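Local coordinates for protein SAM-dependent methyltransferase (Thiobacillus denitrificans, PDB 5EPE) that binds S-adenosyl-L-homocysteine, the by-product of S-adenosylmethionine-dependent methyl transfer, and probably acts as a methyltransferase, at residues 53-58 against 86-91. Sequence-based numbering, arbitrary orientation.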
# COMPACT_ATOMS: atom_id res chain seq x y z
N THR A 53 -25.91 0.35 -42.47
CA THR A 53 -25.27 1.67 -42.45
C THR A 53 -24.03 1.75 -43.33
O THR A 53 -23.82 2.76 -43.99
CB THR A 53 -24.93 2.14 -41.04
OG1 THR A 53 -24.10 1.17 -40.36
CG2 THR A 53 -26.20 2.39 -40.23
N TRP A 54 -23.24 0.66 -43.38
CA TRP A 54 -22.09 0.58 -44.30
C TRP A 54 -22.53 0.49 -45.76
O TRP A 54 -21.87 1.03 -46.64
CB TRP A 54 -21.16 -0.57 -43.92
CG TRP A 54 -20.47 -0.36 -42.55
CD1 TRP A 54 -20.62 0.69 -41.68
CD2 TRP A 54 -19.62 -1.28 -41.91
NE1 TRP A 54 -19.87 0.48 -40.53
CE2 TRP A 54 -19.26 -0.73 -40.64
CE3 TRP A 54 -19.11 -2.53 -42.26
CZ2 TRP A 54 -18.39 -1.39 -39.76
CZ3 TRP A 54 -18.25 -3.18 -41.38
CH2 TRP A 54 -17.89 -2.60 -40.16
N ALA A 55 -23.65 -0.16 -46.03
CA ALA A 55 -24.19 -0.15 -47.39
C ALA A 55 -24.50 1.31 -47.85
O ALA A 55 -24.09 1.74 -48.94
CB ALA A 55 -25.43 -1.03 -47.46
N ARG A 56 -25.19 2.05 -46.97
CA ARG A 56 -25.59 3.43 -47.19
C ARG A 56 -24.37 4.32 -47.31
O ARG A 56 -24.31 5.18 -48.17
CB ARG A 56 -26.40 3.91 -45.98
CG ARG A 56 -26.95 5.34 -46.10
CD ARG A 56 -27.57 5.80 -44.79
NE ARG A 56 -26.52 5.88 -43.75
CZ ARG A 56 -26.73 5.88 -42.44
NH1 ARG A 56 -27.97 5.82 -41.95
NH2 ARG A 56 -25.70 5.92 -41.58
N ASP A 57 -23.42 4.15 -46.42
CA ASP A 57 -22.33 5.12 -46.34
C ASP A 57 -21.11 4.77 -47.22
O ASP A 57 -20.38 5.68 -47.62
CB ASP A 57 -21.91 5.28 -44.87
CG ASP A 57 -22.97 5.96 -44.04
OD1 ASP A 57 -23.84 6.65 -44.64
OD2 ASP A 57 -22.99 5.83 -42.80
N HIS A 58 -20.88 3.49 -47.49
CA HIS A 58 -19.69 3.06 -48.22
C HIS A 58 -19.98 2.30 -49.50
O HIS A 58 -19.04 2.01 -50.23
CB HIS A 58 -18.78 2.23 -47.33
CG HIS A 58 -18.28 3.00 -46.16
ND1 HIS A 58 -17.29 3.95 -46.27
CD2 HIS A 58 -18.70 3.03 -44.87
CE1 HIS A 58 -17.11 4.52 -45.09
NE2 HIS A 58 -17.95 3.98 -44.23
N GLY A 86 -31.20 -3.61 -51.88
CA GLY A 86 -30.51 -4.17 -53.04
C GLY A 86 -29.08 -4.63 -52.76
O GLY A 86 -28.52 -5.44 -53.53
N GLN A 87 -28.48 -4.11 -51.68
CA GLN A 87 -27.09 -4.34 -51.40
C GLN A 87 -26.89 -5.40 -50.29
O GLN A 87 -25.84 -6.04 -50.25
CB GLN A 87 -26.40 -3.02 -50.99
CG GLN A 87 -26.22 -2.03 -52.10
CD GLN A 87 -25.96 -0.64 -51.57
OE1 GLN A 87 -26.81 0.24 -51.66
NE2 GLN A 87 -24.80 -0.46 -50.93
N VAL A 88 -27.85 -5.54 -49.37
CA VAL A 88 -27.62 -6.38 -48.18
C VAL A 88 -28.78 -7.30 -47.93
O VAL A 88 -29.94 -6.84 -48.02
CB VAL A 88 -27.29 -5.53 -46.92
CG1 VAL A 88 -25.98 -4.79 -47.12
CG2 VAL A 88 -28.36 -4.51 -46.62
N LYS A 89 -28.47 -8.58 -47.65
CA LYS A 89 -29.45 -9.67 -47.52
C LYS A 89 -29.34 -10.21 -46.11
O LYS A 89 -28.24 -10.43 -45.62
CB LYS A 89 -29.09 -10.83 -48.48
CG LYS A 89 -30.02 -12.05 -48.41
N PHE A 90 -30.49 -10.43 -45.48
CA PHE A 90 -30.55 -10.98 -44.12
C PHE A 90 -31.23 -12.32 -44.09
O PHE A 90 -32.34 -12.48 -44.68
CB PHE A 90 -31.23 -10.00 -43.19
CG PHE A 90 -30.48 -8.74 -43.10
CD1 PHE A 90 -29.33 -8.67 -42.31
CD2 PHE A 90 -30.84 -7.65 -43.88
CE1 PHE A 90 -28.58 -7.52 -42.26
CE2 PHE A 90 -30.09 -6.49 -43.82
CZ PHE A 90 -28.95 -6.42 -43.02
N ILE A 91 -30.58 -13.28 -43.43
CA ILE A 91 -31.08 -14.63 -43.41
C ILE A 91 -31.33 -15.00 -41.98
O ILE A 91 -30.44 -14.83 -41.13
CB ILE A 91 -30.08 -15.61 -44.02
CG1 ILE A 91 -29.91 -15.30 -45.52
CG2 ILE A 91 -30.56 -17.04 -43.83
CD1 ILE A 91 -28.83 -16.12 -46.23
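Gln87 and Ala55 make the polar half of this contact: the side-chain amide of Gln87 gives a hydrogen bond from NE2 to the backbone O of Ala55 at 3.1 Å, with an N-H...O angle of 156°. The donor does not follow the carbonyl outward but sits over it, 45° out of the carbonyl plane, while the acceptor is tilted slightly from the Gln87 amide. In reaching this oxygen, Gln87 NE2 also comes to 3.6 Å from Ala55 CB. Ala55 O lies in the last turn of the helix, and the same NE2 also bonds Ile60 O in the loop beyond, so one amide ties together two backbone carbonyls where the helix ends. Its reach comes from a chain extended beyond CG, which stands beside the backbone N (chi1 -71°). A leucine in its place would probably leave the carbonyls of Ala55 and Ile60 without their shared donor, weakening the tie between the helix end and the loop before the strand.

The apolar half centres on the methyl of Ala55, which points at the strand. Val88 meets it with the CG1 branch at 3.8 Å. The CA atoms of Ala55 and Gln87, the latter just before the strand, are 6.5 Å apart, a spacing consistent with the small alanine side chain.

Strand 88-92 is an outermost strand of the Rossmann-like methyltransferase sheet within this chain, pairing in parallel with strand 61-66. Helix 49-58 packs on the sheet here, its Leu51 also touching Val88, and Ala79 of helix 69-82 touches Val88 too, at the start of strand 88-92, the Val88 side chain about 13 Å from the bound S-adenosyl-L-homocysteine.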